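Local structure of phenol hydroxylase component phN (Pseudomonas stutzeri, 3U52) at residues Phe198-Thr203 with Gly304-Asp309; Arg268-Leu273 with Glu293-Tyr298; Met278-Met283 with Lys287-Ser292; Gln321-Asp326 with Thr409-Pro414. The protein probably serves as the diiron-containing subunit of a bacterial multicomponent monooxygenase that hydroxylates phenol with molecular oxygen. All coordinates share one frame; numbering follows the deposited sequence.

Interaction 1: Phe198-Thr203 with Gly304-Asp309. With FE (Fe (III) ion), chain H.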
loop_
_atom_site.group_PDB
_atom_site.type_symbol
_atom_site.label_atom_id
_atom_site.label_comp_id
_atom_site.label_asym_id
_atom_site.label_seq_id
_atom_site.Cartn_x
_atom_site.Cartn_y
_atom_site.Cartn_z
ATOM N N PHE A 198 19.001 -8.464 -24.273
ATOM C CA PHE A 198 17.624 -8.406 -23.789
ATOM C C PHE A 198 17.543 -7.229 -22.804
ATOM O O PHE A 198 16.826 -6.243 -23.050
ATOM C CB PHE A 198 17.357 -9.734 -23.059
ATOM C CG PHE A 198 15.925 -10.248 -23.072
ATOM C CD1 PHE A 198 15.010 -9.913 -24.041
ATOM C CD2 PHE A 198 15.534 -11.192 -22.114
ATOM C CE1 PHE A 198 13.688 -10.470 -23.979
ATOM C CE2 PHE A 198 14.230 -11.762 -22.094
ATOM C CZ PHE A 198 13.327 -11.394 -23.001
ATOM N N GLU A 199 18.316 -7.313 -21.712
ATOM C CA GLU A 199 18.167 -6.389 -20.559
ATOM C C GLU A 199 18.749 -5.029 -20.738
ATOM O O GLU A 199 18.468 -4.163 -19.936
ATOM C CB GLU A 199 18.803 -6.941 -19.285
ATOM C CG GLU A 199 18.141 -8.187 -18.761
ATOM C CD GLU A 199 16.860 -7.863 -18.013
ATOM O OE1 GLU A 199 16.772 -8.141 -16.809
ATOM O OE2 GLU A 199 15.937 -7.309 -18.640
ATOM N N TYR A 200 19.619 -4.841 -21.715
ATOM C CA TYR A 200 20.186 -3.548 -21.926
ATOM C C TYR A 200 19.740 -2.952 -23.259
ATOM O O TYR A 200 19.128 -1.884 -23.287
ATOM C CB TYR A 200 21.716 -3.565 -21.786
ATOM C CG TYR A 200 22.280 -2.183 -21.878
ATOM C CD1 TYR A 200 22.872 -1.729 -23.034
ATOM C CD2 TYR A 200 22.166 -1.304 -20.806
ATOM C CE1 TYR A 200 23.355 -0.400 -23.126
ATOM C CE2 TYR A 200 22.624 -0.022 -20.879
ATOM C CZ TYR A 200 23.229 0.438 -22.037
ATOM O OH TYR A 200 23.717 1.750 -22.080
ATOM N N VAL A 201 20.050 -3.612 -24.354
ATOM C CA VAL A 201 19.724 -3.087 -25.653
ATOM C C VAL A 201 18.201 -3.009 -25.973
ATOM O O VAL A 201 17.728 -1.968 -26.451
ATOM C CB VAL A 201 20.476 -3.819 -26.766
ATOM C CG1 VAL A 201 20.101 -3.213 -28.152
ATOM C CG2 VAL A 201 21.974 -3.669 -26.533
ATOM N N LEU A 202 17.456 -4.092 -25.711
ATOM C CA LEU A 202 16.084 -4.241 -26.220
ATOM C C LEU A 202 15.027 -4.105 -25.131
ATOM O O LEU A 202 13.828 -4.130 -25.413
ATOM C CB LEU A 202 15.947 -5.586 -26.959
ATOM C CG LEU A 202 16.820 -5.679 -28.237
ATOM C CD1 LEU A 202 16.790 -7.090 -28.860
ATOM C CD2 LEU A 202 16.406 -4.620 -29.300
ATOM N N THR A 203 15.485 -3.947 -23.892
ATOM C CA THR A 203 14.612 -3.856 -22.699
ATOM C C THR A 203 13.404 -2.901 -22.784
ATOM O O THR A 203 12.268 -3.267 -22.477
ATOM C CB THR A 203 15.431 -3.567 -21.396
ATOM O OG1 THR A 203 14.546 -3.710 -20.295
ATOM C CG2 THR A 203 16.055 -2.152 -21.381
ATOM N N GLY A 304 21.801 3.091 -31.587
ATOM C CA GLY A 304 22.840 3.668 -32.455
ATOM C C GLY A 304 23.979 4.305 -31.676
ATOM O O GLY A 304 25.145 4.166 -32.040
ATOM N N ALA A 305 23.631 5.000 -30.595
ATOM C CA ALA A 305 24.623 5.632 -29.736
ATOM C C ALA A 305 25.414 4.538 -29.001
ATOM O O ALA A 305 26.635 4.590 -28.944
ATOM C CB ALA A 305 23.969 6.588 -28.760
ATOM N N LEU A 306 24.736 3.538 -28.449
ATOM C CA LEU A 306 25.463 2.422 -27.820
ATOM C C LEU A 306 26.444 1.741 -28.780
ATOM O O LEU A 306 27.553 1.418 -28.392
ATOM C CB LEU A 306 24.496 1.367 -27.257
ATOM C CG LEU A 306 25.240 0.069 -26.842
ATOM C CD1 LEU A 306 26.020 0.301 -25.550
ATOM C CD2 LEU A 306 24.237 -1.051 -26.708
ATOM N N PHE A 307 26.023 1.468 -30.007
ATOM C CA PHE A 307 26.922 0.795 -30.955
ATOM C C PHE A 307 28.072 1.677 -31.429
ATOM O O PHE A 307 29.131 1.160 -31.751
ATOM C CB PHE A 307 26.160 0.050 -32.091
ATOM C CG PHE A 307 25.647 -1.289 -31.652
ATOM C CD1 PHE A 307 24.331 -1.462 -31.247
ATOM C CD2 PHE A 307 26.514 -2.365 -31.544
ATOM C CE1 PHE A 307 23.882 -2.722 -30.771
ATOM C CE2 PHE A 307 26.066 -3.603 -31.064
ATOM C CZ PHE A 307 24.775 -3.766 -30.656
ATOM N N LYS A 308 27.893 3.001 -31.389
ATOM C CA LYS A 308 29.004 3.947 -31.622
ATOM C C LYS A 308 30.039 3.868 -30.494
ATOM O O LYS A 308 31.238 3.894 -30.737
ATOM C CB LYS A 308 28.486 5.385 -31.770
ATOM C CG LYS A 308 29.214 6.214 -32.863
ATOM C CD LYS A 308 28.288 7.364 -33.355
ATOM C CE LYS A 308 28.725 7.959 -34.727
ATOM N NZ LYS A 308 28.212 9.367 -35.003
ATOM N N ASP A 309 29.564 3.755 -29.259
ATOM C CA ASP A 309 30.391 3.470 -28.085
ATOM C C ASP A 309 31.224 2.178 -28.278
ATOM O O ASP A 309 32.406 2.170 -27.972
ATOM C CB ASP A 309 29.443 3.374 -26.877
ATOM C CG ASP A 309 30.141 3.442 -25.520
ATOM O OD1 ASP A 309 30.685 4.525 -25.187
ATOM O OD2 ASP A 309 30.049 2.437 -24.737
HETATM FE FE FE H . 15.236 -7.330 -15.550
#

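Interaction 2: Arg268-Leu273 with Glu293-Tyr298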
loop_
_atom_site.group_PDB
_atom_site.type_symbol
_atom_site.label_atom_id
_atom_site.label_comp_id
_atom_site.label_asym_id
_atom_site.label_seq_id
_atom_site.Cartn_x
_atom_site.Cartn_y
_atom_site.Cartn_z
ATOM N N ARG A 268 17.375 -12.835 -32.971
ATOM C CA ARG A 268 16.394 -13.543 -32.137
ATOM C C ARG A 268 15.517 -12.613 -31.255
ATOM O O ARG A 268 14.316 -12.848 -31.104
ATOM C CB ARG A 268 17.096 -14.606 -31.256
ATOM C CG ARG A 268 17.591 -15.826 -32.082
ATOM C CD ARG A 268 17.376 -17.182 -31.289
ATOM N NE ARG A 268 15.950 -17.496 -31.191
ATOM C CZ ARG A 268 15.457 -18.707 -30.977
ATOM N NH1 ARG A 268 16.268 -19.729 -30.805
ATOM N NH2 ARG A 268 14.145 -18.896 -30.902
ATOM N N GLY A 269 16.130 -11.578 -30.682
ATOM C CA GLY A 269 15.416 -10.615 -29.868
ATOM C C GLY A 269 14.439 -9.828 -30.733
ATOM O O GLY A 269 13.286 -9.610 -30.340
ATOM N N PHE A 270 14.863 -9.448 -31.936
ATOM C CA PHE A 270 13.949 -8.749 -32.863
ATOM C C PHE A 270 12.688 -9.622 -33.211
ATOM O O PHE A 270 11.534 -9.137 -33.232
ATOM C CB PHE A 270 14.739 -8.365 -34.150
ATOM C CG PHE A 270 13.871 -7.883 -35.265
ATOM C CD1 PHE A 270 13.018 -6.808 -35.086
ATOM C CD2 PHE A 270 13.920 -8.503 -36.506
ATOM C CE1 PHE A 270 12.217 -6.341 -36.173
ATOM C CE2 PHE A 270 13.135 -8.047 -37.570
ATOM C CZ PHE A 270 12.289 -6.970 -37.386
ATOM N N ARG A 271 12.905 -10.919 -33.478
ATOM C CA ARG A 271 11.795 -11.822 -33.795
ATOM C C ARG A 271 10.902 -11.989 -32.567
ATOM O O ARG A 271 9.679 -11.984 -32.671
ATOM C CB ARG A 271 12.308 -13.170 -34.365
ATOM C CG ARG A 271 12.795 -12.982 -35.823
ATOM C CD ARG A 271 11.590 -12.593 -36.692
ATOM N NE ARG A 271 11.846 -12.802 -38.134
ATOM C CZ ARG A 271 11.649 -11.895 -39.082
ATOM N NH1 ARG A 271 11.228 -10.662 -38.796
ATOM N NH2 ARG A 271 11.896 -12.212 -40.331
ATOM N N LEU A 272 11.505 -12.118 -31.395
ATOM C CA LEU A 272 10.681 -12.271 -30.197
ATOM C C LEU A 272 9.759 -11.009 -30.011
ATOM O O LEU A 272 8.568 -11.120 -29.713
ATOM C CB LEU A 272 11.600 -12.464 -28.995
ATOM C CG LEU A 272 10.906 -12.530 -27.643
ATOM C CD1 LEU A 272 9.799 -13.639 -27.627
ATOM C CD2 LEU A 272 11.943 -12.770 -26.624
ATOM N N LEU A 273 10.321 -9.829 -30.223
ATOM C CA LEU A 273 9.598 -8.547 -30.022
ATOM C C LEU A 273 8.485 -8.243 -31.030
ATOM O O LEU A 273 7.628 -7.355 -30.804
ATOM C CB LEU A 273 10.585 -7.383 -30.102
ATOM C CG LEU A 273 11.518 -7.250 -28.922
ATOM C CD1 LEU A 273 12.607 -6.212 -29.311
ATOM C CD2 LEU A 273 10.695 -6.817 -27.689
ATOM N N GLU A 293 7.393 4.128 -34.028
ATOM C CA GLU A 293 7.963 5.169 -33.167
ATOM C C GLU A 293 8.802 4.591 -32.025
ATOM O O GLU A 293 9.826 5.170 -31.680
ATOM C CB GLU A 293 6.847 6.043 -32.549
ATOM C CG GLU A 293 6.232 7.085 -33.512
ATOM C CD GLU A 293 4.892 7.655 -33.036
ATOM O OE1 GLU A 293 4.212 7.039 -32.174
ATOM O OE2 GLU A 293 4.514 8.749 -33.533
ATOM N N ALA A 294 8.321 3.527 -31.368
ATOM C CA ALA A 294 9.093 2.838 -30.330
ATOM C C ALA A 294 10.420 2.271 -30.858
ATOM O O ALA A 294 11.473 2.442 -30.231
ATOM C CB ALA A 294 8.232 1.713 -29.690
ATOM N N TRP A 295 10.389 1.598 -32.005
ATOM C CA TRP A 295 11.621 1.089 -32.618
ATOM C C TRP A 295 12.635 2.203 -32.918
ATOM O O TRP A 295 13.852 2.073 -32.654
ATOM C CB TRP A 295 11.349 0.321 -33.932
ATOM C CG TRP A 295 12.572 -0.364 -34.423
ATOM C CD1 TRP A 295 13.397 0.044 -35.472
ATOM C CD2 TRP A 295 13.155 -1.585 -33.920
ATOM N NE1 TRP A 295 14.451 -0.858 -35.622
ATOM C CE2 TRP A 295 14.332 -1.847 -34.688
ATOM C CE3 TRP A 295 12.815 -2.483 -32.876
ATOM C CZ2 TRP A 295 15.149 -2.981 -34.456
ATOM C CZ3 TRP A 295 13.664 -3.601 -32.631
ATOM C CH2 TRP A 295 14.805 -3.828 -33.423
ATOM N N GLU A 296 12.130 3.271 -33.522
ATOM C CA GLU A 296 12.939 4.403 -33.897
ATOM C C GLU A 296 13.635 5.087 -32.705
ATOM O O GLU A 296 14.817 5.468 -32.776
ATOM C CB GLU A 296 12.020 5.371 -34.612
ATOM C CG GLU A 296 12.749 6.388 -35.443
ATOM C CD GLU A 296 11.800 7.129 -36.397
ATOM O OE1 GLU A 296 11.992 8.361 -36.537
ATOM O OE2 GLU A 296 10.864 6.493 -36.967
ATOM N N VAL A 297 12.923 5.244 -31.600
ATOM C CA VAL A 297 13.508 5.868 -30.427
ATOM C C VAL A 297 14.388 4.905 -29.651
ATOM O O VAL A 297 15.533 5.208 -29.336
ATOM C CB VAL A 297 12.385 6.448 -29.525
ATOM C CG1 VAL A 297 12.963 7.010 -28.188
ATOM C CG2 VAL A 297 11.629 7.514 -30.324
ATOM N N TYR A 298 13.869 3.727 -29.342
ATOM C CA TYR A 298 14.570 2.856 -28.426
ATOM C C TYR A 298 15.683 2.072 -29.085
ATOM O O TYR A 298 16.678 1.783 -28.446
ATOM C CB TYR A 298 13.601 1.947 -27.661
ATOM C CG TYR A 298 12.686 2.780 -26.818
ATOM C CD1 TYR A 298 11.337 2.868 -27.107
ATOM C CD2 TYR A 298 13.189 3.524 -25.752
ATOM C CE1 TYR A 298 10.500 3.664 -26.334
ATOM C CE2 TYR A 298 12.373 4.323 -24.982
ATOM C CZ TYR A 298 11.032 4.393 -25.274
ATOM O OH TYR A 298 10.205 5.193 -24.499
#

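Interaction 3: Met278-Met283 with Lys287-Ser292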
loop_
_atom_site.group_PDB
_atom_site.type_symbol
_atom_site.label_atom_id
_atom_site.label_comp_id
_atom_site.label_asym_id
_atom_site.label_seq_id
_atom_site.Cartn_x
_atom_site.Cartn_y
_atom_site.Cartn_z
ATOM N N MET A 278 2.675 -6.091 -32.263
ATOM C CA MET A 278 1.250 -6.377 -32.455
ATOM C C MET A 278 0.385 -5.931 -31.236
ATOM O O MET A 278 -0.714 -5.386 -31.383
ATOM C CB MET A 278 1.105 -7.888 -32.694
ATOM C CG MET A 278 -0.277 -8.341 -32.780
ATOM S SD MET A 278 -0.323 -10.139 -32.947
ATOM C CE MET A 278 -0.029 -10.590 -31.196
ATOM N N MET A 279 0.862 -6.224 -30.036
ATOM C CA MET A 279 0.199 -5.803 -28.787
ATOM C C MET A 279 -0.047 -4.307 -28.726
ATOM O O MET A 279 -1.184 -3.837 -28.474
ATOM C CB MET A 279 1.094 -6.240 -27.610
ATOM C CG MET A 279 0.527 -6.100 -26.200
ATOM S SD MET A 279 0.444 -4.415 -25.560
ATOM C CE MET A 279 2.025 -3.787 -25.128
ATOM N N MET A 280 1.024 -3.541 -28.894
ATOM C CA MET A 280 0.902 -2.095 -28.697
ATOM C C MET A 280 0.119 -1.401 -29.838
ATOM O O MET A 280 -0.593 -0.426 -29.572
ATOM C CB MET A 280 2.258 -1.412 -28.455
ATOM C CG MET A 280 3.155 -1.288 -29.676
ATOM S SD MET A 280 4.831 -0.767 -29.217
ATOM C CE MET A 280 4.625 0.965 -28.893
ATOM N N ASP A 281 0.232 -1.887 -31.075
ATOM C CA ASP A 281 -0.490 -1.237 -32.176
ATOM C C ASP A 281 -1.965 -1.616 -32.182
ATOM O O ASP A 281 -2.810 -0.758 -32.525
ATOM C CB ASP A 281 0.115 -1.574 -33.543
ATOM C CG ASP A 281 1.365 -0.760 -33.849
ATOM O OD1 ASP A 281 1.916 -0.906 -34.938
ATOM O OD2 ASP A 281 1.788 0.072 -33.022
ATOM N N TYR A 282 -2.283 -2.874 -31.804
ATOM C CA TYR A 282 -3.662 -3.420 -31.951
ATOM C C TYR A 282 -4.422 -3.772 -30.664
ATOM O O TYR A 282 -5.653 -3.594 -30.599
ATOM C CB TYR A 282 -3.637 -4.690 -32.825
ATOM C CG TYR A 282 -3.415 -4.394 -34.288
ATOM C CD1 TYR A 282 -2.116 -4.251 -34.819
ATOM C CD2 TYR A 282 -4.499 -4.232 -35.138
ATOM C CE1 TYR A 282 -1.902 -3.932 -36.158
ATOM C CE2 TYR A 282 -4.316 -3.926 -36.501
ATOM C CZ TYR A 282 -3.029 -3.792 -37.000
ATOM O OH TYR A 282 -2.903 -3.491 -38.332
ATOM N N MET A 283 -3.726 -4.326 -29.669
ATOM C CA MET A 283 -4.427 -4.819 -28.498
ATOM C C MET A 283 -4.763 -3.741 -27.453
ATOM O O MET A 283 -5.615 -3.982 -26.588
ATOM C CB MET A 283 -3.708 -5.993 -27.852
ATOM C CG MET A 283 -3.538 -7.232 -28.758
ATOM S SD MET A 283 -2.857 -8.470 -27.656
ATOM C CE MET A 283 -3.286 -9.998 -28.406
ATOM N N LYS A 287 -3.916 4.117 -27.311
ATOM C CA LYS A 287 -2.586 3.903 -27.865
ATOM C C LYS A 287 -1.561 4.756 -27.134
ATOM O O LYS A 287 -1.859 5.893 -26.752
ATOM C CB LYS A 287 -2.526 4.268 -29.368
ATOM C CG LYS A 287 -3.626 3.683 -30.267
ATOM C CD LYS A 287 -3.591 2.120 -30.380
ATOM C CE LYS A 287 -4.863 1.612 -31.099
ATOM N NZ LYS A 287 -4.942 0.081 -31.042
ATOM N N VAL A 288 -0.363 4.217 -26.954
ATOM C CA VAL A 288 0.766 4.950 -26.355
ATOM C C VAL A 288 1.583 5.612 -27.485
ATOM O O VAL A 288 1.750 6.836 -27.548
ATOM C CB VAL A 288 1.701 4.013 -25.516
ATOM C CG1 VAL A 288 2.811 4.842 -24.793
ATOM C CG2 VAL A 288 0.906 3.233 -24.498
ATOM N N MET A 289 2.105 4.787 -28.363
ATOM C CA MET A 289 2.873 5.231 -29.521
ATOM C C MET A 289 2.822 4.040 -30.467
ATOM O O MET A 289 2.326 2.970 -30.072
ATOM C CB MET A 289 4.314 5.580 -29.165
ATOM C CG MET A 289 5.179 4.399 -28.756
ATOM S SD MET A 289 6.779 4.865 -28.020
ATOM C CE MET A 289 6.441 4.157 -26.400
ATOM N N SER A 290 3.264 4.217 -31.698
ATOM C CA SER A 290 3.214 3.087 -32.611
ATOM C C SER A 290 4.469 2.254 -32.420
ATOM O O SER A 290 5.465 2.746 -31.860
ATOM C CB SER A 290 3.134 3.570 -34.053
ATOM O OG SER A 290 4.304 4.313 -34.398
ATOM N N TRP A 291 4.462 1.014 -32.922
ATOM C CA TRP A 291 5.686 0.204 -32.915
ATOM C C TRP A 291 6.787 0.924 -33.675
ATOM O O TRP A 291 7.956 0.950 -33.273
ATOM C CB TRP A 291 5.446 -1.159 -33.570
ATOM C CG TRP A 291 6.750 -1.888 -33.839
ATOM C CD1 TRP A 291 7.347 -2.064 -35.027
ATOM C CD2 TRP A 291 7.591 -2.525 -32.859
ATOM N NE1 TRP A 291 8.531 -2.775 -34.874
ATOM C CE2 TRP A 291 8.693 -3.073 -33.545
ATOM C CE3 TRP A 291 7.521 -2.671 -31.465
ATOM C CZ2 TRP A 291 9.716 -3.780 -32.884
ATOM C CZ3 TRP A 291 8.523 -3.375 -30.812
ATOM C CH2 TRP A 291 9.600 -3.923 -31.519
ATOM N N SER A 292 6.429 1.541 -34.790
ATOM C CA SER A 292 7.424 2.207 -35.605
ATOM C C SER A 292 8.160 3.349 -34.786
ATOM O O SER A 292 9.405 3.470 -34.779
ATOM C CB SER A 292 6.687 2.756 -36.828
ATOM O OG SER A 292 7.591 3.531 -37.570
HETATM O O HOH W 1 0.237 1.987 -28.555
#

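Interaction 4: Gln321-Asp326 with Thr409-Pro414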
loop_
_atom_site.group_PDB
_atom_site.type_symbol
_atom_site.label_atom_id
_atom_site.label_comp_id
_atom_site.label_asym_id
_atom_site.label_seq_id
_atom_site.Cartn_x
_atom_site.Cartn_y
_atom_site.Cartn_z
ATOM N N GLN A 321 20.449 -5.238 -39.133
ATOM C CA GLN A 321 19.657 -4.254 -38.389
ATOM C C GLN A 321 18.865 -3.394 -39.382
ATOM O O GLN A 321 17.768 -2.995 -39.058
ATOM C CB GLN A 321 20.491 -3.393 -37.416
ATOM C CG GLN A 321 21.316 -2.338 -38.096
ATOM C CD GLN A 321 21.868 -1.286 -37.161
ATOM O OE1 GLN A 321 21.681 -1.322 -35.941
ATOM N NE2 GLN A 321 22.576 -0.334 -37.739
ATOM N N ASP A 322 19.397 -3.164 -40.602
ATOM C CA ASP A 322 18.641 -2.455 -41.674
ATOM C C ASP A 322 17.322 -3.092 -42.089
ATOM O O ASP A 322 16.361 -2.399 -42.426
ATOM C CB ASP A 322 19.476 -2.235 -42.953
ATOM C CG ASP A 322 20.139 -3.554 -43.522
ATOM O OD1 ASP A 322 20.989 -4.260 -42.826
ATOM O OD2 ASP A 322 19.857 -3.843 -44.727
ATOM N N VAL A 323 17.312 -4.421 -42.119
ATOM C CA VAL A 323 16.119 -5.178 -42.454
ATOM C C VAL A 323 15.090 -4.927 -41.340
ATOM O O VAL A 323 13.910 -4.762 -41.623
ATOM C CB VAL A 323 16.449 -6.693 -42.618
ATOM C CG1 VAL A 323 15.212 -7.474 -42.832
ATOM C CG2 VAL A 323 17.427 -6.947 -43.785
ATOM N N ALA A 324 15.538 -4.910 -40.076
ATOM C CA ALA A 324 14.648 -4.727 -38.918
ATOM C C ALA A 324 14.113 -3.276 -38.896
ATOM O O ALA A 324 12.915 -3.029 -38.597
ATOM C CB ALA A 324 15.402 -5.059 -37.633
ATOM N N ASN A 325 14.989 -2.311 -39.191
ATOM C CA ASN A 325 14.557 -0.865 -39.268
ATOM C C ASN A 325 13.453 -0.680 -40.291
ATOM O O ASN A 325 12.430 -0.112 -39.988
ATOM C CB ASN A 325 15.729 0.085 -39.561
ATOM C CG ASN A 325 16.767 0.042 -38.476
ATOM O OD1 ASN A 325 16.522 -0.517 -37.387
ATOM N ND2 ASN A 325 17.942 0.617 -38.743
ATOM N N ASP A 326 13.643 -1.250 -41.480
ATOM C CA ASP A 326 12.620 -1.278 -42.511
ATOM C C ASP A 326 11.321 -2.072 -42.168
ATOM O O ASP A 326 10.247 -1.663 -42.568
ATOM C CB ASP A 326 13.212 -1.836 -43.807
ATOM C CG ASP A 326 12.233 -1.727 -44.964
ATOM O OD1 ASP A 326 12.109 -0.605 -45.513
ATOM O OD2 ASP A 326 11.571 -2.754 -45.315
ATOM N N THR A 409 7.960 -10.468 -44.993
ATOM C CA THR A 409 8.240 -10.148 -46.412
ATOM C C THR A 409 9.595 -9.495 -46.698
ATOM O O THR A 409 10.278 -8.979 -45.799
ATOM C CB THR A 409 7.097 -9.301 -46.985
ATOM O OG1 THR A 409 6.892 -8.134 -46.158
ATOM C CG2 THR A 409 5.810 -10.101 -47.009
ATOM N N GLU A 410 10.005 -9.540 -47.963
ATOM C CA GLU A 410 11.299 -9.058 -48.386
ATOM C C GLU A 410 11.312 -7.530 -48.190
ATOM O O GLU A 410 10.295 -6.847 -48.345
ATOM C CB GLU A 410 11.544 -9.404 -49.884
ATOM C CG GLU A 410 11.549 -10.869 -50.224
ATOM C CD GLU A 410 12.885 -11.527 -49.896
ATOM O OE1 GLU A 410 13.754 -10.858 -49.325
ATOM O OE2 GLU A 410 13.091 -12.711 -50.250
ATOM N N LYS A 411 12.477 -7.055 -47.792
ATOM C CA LYS A 411 12.793 -5.664 -47.592
ATOM C C LYS A 411 12.415 -4.876 -48.831
ATOM O O LYS A 411 11.791 -3.843 -48.694
ATOM C CB LYS A 411 14.289 -5.576 -47.347
ATOM C CG LYS A 411 14.817 -4.267 -46.844
ATOM C CD LYS A 411 16.340 -4.362 -46.857
ATOM C CE LYS A 411 16.974 -3.186 -46.103
ATOM N NZ LYS A 411 16.495 -1.824 -46.545
ATOM N N ASP A 412 12.786 -5.368 -50.014
ATOM C CA ASP A 412 12.505 -4.671 -51.295
ATOM C C ASP A 412 11.090 -4.922 -51.884
ATOM O O ASP A 412 10.668 -4.241 -52.847
ATOM C CB ASP A 412 13.571 -5.068 -52.338
ATOM C CG ASP A 412 13.464 -6.567 -52.781
ATOM O OD1 ASP A 412 14.079 -6.971 -53.821
ATOM O OD2 ASP A 412 12.783 -7.354 -52.085
ATOM N N ALA A 413 10.351 -5.881 -51.305
ATOM C CA ALA A 413 9.106 -6.351 -51.908
ATOM C C ALA A 413 8.117 -6.893 -50.867
ATOM O O ALA A 413 8.059 -8.108 -50.660
ATOM C CB ALA A 413 9.419 -7.440 -52.930
ATOM N N PRO A 414 7.298 -6.007 -50.270
ATOM C CA PRO A 414 6.446 -6.235 -49.079
ATOM C C PRO A 414 5.307 -7.247 -49.274
ATOM O O PRO A 414 4.631 -7.603 -48.324
ATOM C CB PRO A 414 5.851 -4.840 -48.794
ATOM C CG PRO A 414 6.738 -3.890 -49.488
ATOM C CD PRO A 414 7.170 -4.621 -50.746
#

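Interaction 1: Phe198-Thr203 with Gly304-Asp309
Glu199 OE1 is bonded to the iron(III) ion at 2.1 Å, while the two residues after it, Tyr200 and Val201, turn to meet Leu306 of helix 291-310. Glu233 and His236 bind the same metal, and Gln134 adds a weak hydrogen bond to OE1. A carboxylate suits a ferric ion as a hard, anionic ligand. Helix 187-216 widens into a pi-type turn over residues 198-202, a distortion consistent with the iron-binding helices of the four-helix bundle in bacterial multicomponent monooxygenases. Tyr200 and Val201 both face helix 291-310, next to the ligand Glu199. Leu306 presents both branches to them: CD1 and CD2 each lie 3.7 Å from Tyr200 CE1, at the edge of the ring and near its plane. CD2 also presses on Val201 CG2 at 3.5 Å, a tight carbon pair. Leu306 reaches them because its CG stands opposite the backbone N (chi1 169°), and its forked end suits two neighbours at once. An alanine at Leu306 would remove both methyl branches and is likely to open a gap between the helices, leaving the Tyr200 edge and Val201 CG2 without this partner. Beyond the contact, Tyr200 also packs on Met237 and Leu241 of helix 220-250.

Interaction 2: Arg268-Leu273 with Glu293-Tyr298
Chi1 values of 169° in Phe270 and -171° in Trp295 swing each ring to the side opposite its own backbone N, and the two aromatic groups meet between their helices. This is the interior of a helical hairpin: helix 254-283 runs out, a short loop reverses the chain, and helix 291-310 comes back alongside. The alpha carbons of Phe270 and Trp295 are 10.1 Å apart, a separation that large flat side chains can bridge where small ones could not. The pair is oblique, with the Phe270 ring and the six-membered ring of Trp295 inclined at 56° and their centroids 5.5 Å apart. Phe270 CD1 makes the approach, coming to 3.9 Å from Trp295 CH2 and 4.1 Å from Trp295 CZ3. All of this is buried, yet the indole carries one polar atom, NE1, whose N-H is hydrogen-bonded to Asn325 OD1 of helix 321-327, so the ring is held at its polar side as well as by packing. Ala324 of the same short helix meets Phe270 through CA and the indole through CB; a small residue suits a place against two rings. Leu273, one turn along from Gly269, belongs with that glycine and Phe198 to a xenon pocket, consistent with an apolar site. The branched end of Leu273 also reaches the indole: its CD1 lies at the ring edge, 4.4 Å from Trp295 CZ3.

Interaction 3: Met278-Met283 with Lys287-Ser292
The connection of a helical hairpin, from helix 254-283 to helix 291-310, is held where Asp281 and Met280 at its first end grip Trp291 at its second. Ser290 is the N-cap and forms a capping box with Glu293. Asp281 OD2 accepts the first-turn amide of Trp291, with N 2.8 Å away on the syn side and an N-H...O angle of 148°, while OD1 bonds to Ser332 OG. This helix start would probably favour the ionised carboxylate. An alanine in place of Asp281 would probably leave the Trp291 amide without its acceptor and take from Ser332 OG this hydrogen bond. Lys287 NZ, which also salt-bridges Glu357, donates to Asp281 O at 2.7 Å from above the carbonyl plane. A water gives hydrogen bonds to Met280 O and Met289 O and receives one from Val288 N, pinning the loop. Met280, an unbranched thioether, lies along the loop: CE presses on Met289 CG at 3.5 Å, and SD makes a Met-aromatic contact at the Trp291 ring edge, 4.0 Å from CE3.

Interaction 4: Gln321-Asp326 with Thr409-Pro414
Over one face of the Asp326 carboxylate stands Lys411 CG, 4.1 Å from Asp326 CG, while the Asp322 carboxylate is met differently: Lys411 CE comes to 3.3 Å from Asp322 OD2, beside that oxygen and slightly out of the group's plane. Both acids project from helix 321-327, whereas Lys411 sits in a type I turn, Glu410 to Ala413, closed by Ala413 N to Glu410 O; this turn leads toward the antiparallel strand pair 417-424 and 427-431. The four-cysteine zinc site holds its ion about 11 Å from the Val323 side chain. The Asp322 and Lys411 side chains cross at about a right angle. The lysine chain is extended as far as CE, with CG opposite the backbone N (chi1 -168°), and bends only at its last torsion (chi4 -52°). That shape lays its methylenes across the helix and lets Val323 CG2 touch CD at 4.2 Å, a modest apolar patch under an otherwise polar, surface contact. The ammonium stays beyond a salt bridge, with NZ 4.3 Å from Asp322 OD2, so its attraction to the two acids is probably long-range. Aspartate and lysine suit such an exposed position, since solvent can serve their charges. Glu410 is tied instead to Arg420 of the following strand by a salt bridge. At the ends of the loop segment, Thr409 OG1 gives a weak hydrogen bond to Pro414 O at 3.2 Å.

Interaction 2 lies centrally, its centre 11, 12 and 13 Å from those of interactions 1, 3 and 4. Interactions 2 and 3 share the hairpin of helices 254-283 and 291-310, and interaction 1 ties helix 291-310 back to the iron-binding helix 187-216. Along the chain they are nested, 3 within 2 within 1, and interaction 4 follows in series. Leu202 packs on Gly269 and Leu273, joining interactions 1 and 2; Met280 reaches Ala294, joining 2 and 3; Asn325 and Ala324 carry the packing on to interaction 4. Continuous contacts thus run from the diiron-bearing helix through the hairpin to the helix and loop near the zinc site.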